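Local coordinates for protein lectin CEL-IV, C-type (Cucumaria echinata, PDB 3ALU) that binds galactose-containing sugars such as raffinose through a calcium ion, as a tetrameric C-type lectin carrying the EPN recognition motif, at residues A[29-32]-A[33-37]; A[64-67]-A[68-72]. All blocks are in the same frame, centred on the assembly; numbering follows the deposited sequence.

Contact 1 of 2, residues A[29-32]-A[33-37]; sequences AENA and CRQFG
Glu30 and Arg34, one helical turn apart, form a salt bridge in which a single carboxylate oxygen does the work: Glu30 OE1 lies 2.9 Å from Arg34 NE and is met on its anti side, near the edge of the guanidinium. The two planes stand almost perpendicular, 88° apart, and the second bond, from Arg34 NH2, is weak. Glu30 is bent at CG (chi2 67°), which turns OE1 toward the guanidinium end of the extended Arg34 chain, met at a slant. The buried carboxylate is further satisfied by His50 ND1 at OE1 and by Thr99 OG1 and the Leu51 backbone N at OE2.

An amide closes the last turn. Gln35 folds back at CG and gives its NE2 to the backbone oxygen Asn31 O at 2.9 Å, a nearly straight bond (169°).

Backbone bonds run from Cys33 N to Ala29 O and from Arg34 N to Glu30 O; Gln35 N then bonds to Ala32 O at 3.1 Å, a step of three residues instead of four. The segment is thus a helix C-terminus running through a type I turn, Cys33 to Phe36, into a strand, with Cys33 disulfide-bonded to Cys147 in the C-type lectin domain.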
loop_
_atom_site.group_PDB
_atom_site.type_symbol
_atom_site.label_atom_id
_atom_site.label_comp_id
_atom_site.label_asym_id
_atom_site.label_seq_id
_atom_site.Cartn_x
_atom_site.Cartn_y
_atom_site.Cartn_z
ATOM N N ALA A 29 -0.126 -11.888 -26.902
ATOM C CA ALA A 29 -0.573 -11.707 -25.508
ATOM C C ALA A 29 0.592 -11.328 -24.643
ATOM O O ALA A 29 0.527 -10.345 -23.889
ATOM C CB ALA A 29 -1.328 -12.981 -24.952
ATOM N N GLU A 30 1.703 -12.059 -24.746
ATOM C CA GLU A 30 2.905 -11.677 -24.006
ATOM C C GLU A 30 3.324 -10.214 -24.338
ATOM O O GLU A 30 3.605 -9.416 -23.444
ATOM C CB GLU A 30 4.031 -12.680 -24.274
ATOM C CG GLU A 30 5.387 -12.283 -23.686
ATOM C CD GLU A 30 5.481 -12.254 -22.153
ATOM O OE1 GLU A 30 6.480 -11.685 -21.698
ATOM O OE2 GLU A 30 4.614 -12.813 -21.413
ATOM N N ASN A 31 3.332 -9.864 -25.615
ATOM C CA ASN A 31 3.731 -8.505 -25.983
ATOM C C ASN A 31 2.765 -7.458 -25.440
ATOM O O ASN A 31 3.188 -6.362 -25.058
ATOM C CB ASN A 31 3.826 -8.381 -27.509
ATOM C CG ASN A 31 4.527 -7.101 -27.942
ATOM O OD1 ASN A 31 3.907 -6.203 -28.519
ATOM N ND2 ASN A 31 5.809 -6.990 -27.605
ATOM N N ALA A 32 1.484 -7.805 -25.355
ATOM C CA ALA A 32 0.464 -6.906 -24.785
ATOM C C ALA A 32 0.826 -6.637 -23.315
ATOM O O ALA A 32 0.814 -5.481 -22.844
ATOM C CB ALA A 32 -0.927 -7.517 -24.918
ATOM N N CYS A 33 1.180 -7.696 -22.582
ATOM C CA CYS A 33 1.563 -7.514 -21.183
ATOM C C CYS A 33 2.849 -6.698 -21.026
ATOM O O CYS A 33 3.024 -6.021 -20.010
ATOM C CB CYS A 33 1.711 -8.893 -20.500
ATOM S SG CYS A 33 0.215 -9.904 -20.446
ATOM N N ARG A 34 3.767 -6.788 -21.999
ATOM C CA ARG A 34 5.024 -6.049 -21.956
ATOM C C ARG A 34 4.850 -4.552 -22.169
ATOM O O ARG A 34 5.831 -3.812 -22.016
ATOM C CB ARG A 34 5.992 -6.606 -22.996
ATOM C CG ARG A 34 6.546 -7.976 -22.623
ATOM C CD ARG A 34 7.488 -8.457 -23.706
ATOM N NE ARG A 34 7.933 -9.812 -23.376
ATOM C CZ ARG A 34 8.844 -10.482 -24.061
ATOM N NH1 ARG A 34 9.412 -9.910 -25.123
ATOM N NH2 ARG A 34 9.185 -11.719 -23.684
ATOM N N GLN A 35 3.641 -4.133 -22.532
ATOM C CA GLN A 35 3.343 -2.685 -22.713
ATOM C C GLN A 35 3.231 -1.984 -21.377
ATOM O O GLN A 35 3.349 -0.753 -21.289
ATOM C CB GLN A 35 2.076 -2.453 -23.547
ATOM C CG GLN A 35 2.102 -3.106 -24.925
ATOM C CD GLN A 35 3.380 -2.781 -25.675
ATOM O OE1 GLN A 35 3.648 -1.615 -25.960
ATOM N NE2 GLN A 35 4.198 -3.807 -25.966
ATOM N N PHE A 36 2.956 -2.754 -20.328
ATOM C CA PHE A 36 2.999 -2.241 -18.979
ATOM C C PHE A 36 4.426 -2.314 -18.473
ATOM O O PHE A 36 5.147 -3.288 -18.726
ATOM C CB PHE A 36 2.015 -3.014 -18.068
ATOM C CG PHE A 36 0.611 -3.050 -18.637
ATOM C CD1 PHE A 36 -0.219 -1.932 -18.567
ATOM C CD2 PHE A 36 0.133 -4.201 -19.273
ATOM C CE1 PHE A 36 -1.489 -1.945 -19.114
ATOM C CE2 PHE A 36 -1.133 -4.227 -19.848
ATOM C CZ PHE A 36 -1.969 -3.096 -19.751
ATOM N N GLY A 37 4.872 -1.234 -17.838
ATOM C CA GLY A 37 6.265 -1.164 -17.418
ATOM C C GLY A 37 6.460 -0.741 -15.975
ATOM O O GLY A 37 5.514 -0.335 -15.271
#

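Contact 2 of 2, residues A[64-67]-A[68-72]; sequences TELV and KTSLP
Thr69 and Ser70 turn their hydroxyls back onto the helix that carries them, each gripping the carbonyl four residues earlier. Thr69 OG1 donates to Glu65 O at 2.7 Å, and Ser70 OG donates to Leu66 O at 2.6 Å. Both carbonyl oxygens also accept the regular helical bond, Glu65 O from Thr69 N at 2.8 Å and Leu66 O from Ser70 N at 3.1 Å. In each pair the amide and the hydroxyl arrive from opposite faces of the carbonyl plane, which lets both reach the oxygen.

Different rotations achieve the same end. The Thr69 hydroxyl sits between its own N and carbonyl carbon (chi1 63°), leaving CG2 to rest against Glu65 CG at 3.8 Å. Ser70 instead places OG opposite its carbonyl carbon (chi1 -58°), where it also passes near Leu66 CD1.

Beside these polar pairs, carbon meets carbon. Lys68 runs alongside Thr64 in the same direction, their aliphatic parts touching where CD meets Thr64 CG2 at 4.0 Å, while the Thr64 hydroxyl is bonded to Gln60 O. Val67 CG1 meets Leu71 CD2 at 3.9 Å. Leu71 N closes the last backbone bond, to Val67 O at 2.8 Å, and beyond it the chain leaves the helix.

Farther out, Val67 packs on Ile146 and Leu71 on Leu19 and Lys144, fastening this face to the sheet. Glu65 and Leu66 pack against Leu8 of a neighbouring subunit, and Thr69 against Arg18 of that same subunit. The arrangement is the C-terminal turn of an alpha-helix, 57-70, with i to i-4 hydroxyl-to-carbonyl bonds, lying between the sheet of its own C-type lectin domain and a neighbouring subunit.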
loop_
_atom_site.group_PDB
_atom_site.type_symbol
_atom_site.label_atom_id
_atom_site.label_comp_id
_atom_site.label_asym_id
_atom_site.label_seq_id
_atom_site.Cartn_x
_atom_site.Cartn_y
_atom_site.Cartn_z
ATOM N N THR A 64 -7.683 -18.822 -10.727
ATOM C CA THR A 64 -8.869 -19.518 -11.176
ATOM C C THR A 64 -10.147 -18.738 -10.778
ATOM O O THR A 64 -11.064 -18.579 -11.611
ATOM C CB THR A 64 -8.918 -20.935 -10.600
ATOM O OG1 THR A 64 -7.785 -21.632 -11.108
ATOM C CG2 THR A 64 -10.167 -21.648 -11.095
ATOM N N GLU A 65 -10.155 -18.234 -9.541
ATOM C CA GLU A 65 -11.319 -17.528 -9.022
ATOM C C GLU A 65 -11.430 -16.202 -9.793
ATOM O O GLU A 65 -12.548 -15.763 -10.117
ATOM C CB GLU A 65 -11.191 -17.282 -7.526
ATOM C CG GLU A 65 -12.413 -16.524 -6.974
ATOM C CD GLU A 65 -12.620 -16.656 -5.464
ATOM O OE1 GLU A 65 -11.639 -16.872 -4.711
ATOM O OE2 GLU A 65 -13.787 -16.509 -5.039
ATOM N N LEU A 66 -10.297 -15.584 -10.099
ATOM C CA LEU A 66 -10.304 -14.377 -10.928
ATOM C C LEU A 66 -10.978 -14.637 -12.269
ATOM O O LEU A 66 -11.891 -13.874 -12.709
ATOM C CB LEU A 66 -8.896 -13.801 -11.097
ATOM C CG LEU A 66 -8.788 -12.518 -11.956
ATOM C CD1 LEU A 66 -9.669 -11.376 -11.445
ATOM C CD2 LEU A 66 -7.327 -12.081 -12.077
ATOM N N VAL A 67 -10.585 -15.731 -12.927
ATOM C CA VAL A 67 -11.169 -16.041 -14.220
ATOM C C VAL A 67 -12.648 -16.416 -14.106
ATOM O O VAL A 67 -13.493 -15.902 -14.887
ATOM C CB VAL A 67 -10.361 -17.165 -14.939
ATOM C CG1 VAL A 67 -11.080 -17.645 -16.201
ATOM C CG2 VAL A 67 -8.957 -16.685 -15.279
ATOM N N LYS A 68 -12.985 -17.283 -13.147
ATOM C CA LYS A 68 -14.339 -17.806 -13.100
ATOM C C LYS A 68 -15.317 -16.765 -12.630
ATOM O O LYS A 68 -16.446 -16.745 -13.124
ATOM C CB LYS A 68 -14.446 -19.064 -12.256
ATOM C CG LYS A 68 -13.723 -20.249 -12.928
ATOM C CD LYS A 68 -13.997 -21.562 -12.222
ATOM C CE LYS A 68 -15.471 -21.921 -12.245
ATOM N NZ LYS A 68 -15.673 -23.235 -11.541
ATOM N N THR A 69 -14.906 -15.913 -11.698
ATOM C CA THR A 69 -15.819 -14.810 -11.297
ATOM C C THR A 69 -15.923 -13.715 -12.372
ATOM O O THR A 69 -16.954 -13.021 -12.437
ATOM C CB THR A 69 -15.442 -14.166 -9.957
ATOM O OG1 THR A 69 -14.149 -13.562 -10.046
ATOM C CG2 THR A 69 -15.454 -15.209 -8.846
ATOM N N SER A 70 -14.888 -13.565 -13.212
ATOM C CA SER A 70 -14.923 -12.562 -14.281
ATOM C C SER A 70 -15.694 -13.038 -15.528
ATOM O O SER A 70 -16.269 -12.226 -16.260
ATOM C CB SER A 70 -13.503 -12.130 -14.676
ATOM O OG SER A 70 -12.778 -11.601 -13.562
ATOM N N LEU A 71 -15.696 -14.346 -15.769
ATOM C CA LEU A 71 -16.278 -14.920 -16.984
ATOM C C LEU A 71 -17.399 -15.927 -16.696
ATOM O O LEU A 71 -17.434 -16.975 -17.326
ATOM C CB LEU A 71 -15.174 -15.619 -17.772
ATOM C CG LEU A 71 -14.259 -14.839 -18.723
ATOM C CD1 LEU A 71 -14.347 -13.303 -18.783
ATOM C CD2 LEU A 71 -12.862 -15.458 -18.877
ATOM N N PRO A 72 -18.342 -15.609 -15.776
ATOM C CA PRO A 72 -19.229 -16.717 -15.340
ATOM C C PRO A 72 -20.108 -17.300 -16.448
ATOM O O PRO A 72 -20.415 -18.502 -16.416
ATOM C CB PRO A 72 -20.072 -16.079 -14.219
ATOM C CG PRO A 72 -20.009 -14.581 -14.511
ATOM C CD PRO A 72 -18.649 -14.344 -15.059
#

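In the fold
Contact 1 comes first along the chain; the centres are 21 Å apart and the nearest atoms about 11 Å, so the two do not meet. Each lies at the C-terminal end of a helix, 26-33 and 57-70 respectively, and strands 36-40 and 45-51 come between the two helices. Both helices pack on strand 143-148 of the mixed sheet, contact 1 through Tyr145 and contact 2 through Ile146 and Lys144. Each contact also reaches a different neighbouring subunit: strand 36-40 continues the sheet into one, while helix 57-70 packs on another. Both helix ends thus lie between their own sheet and the tetramer's other chains, away from the calcium and sugar site.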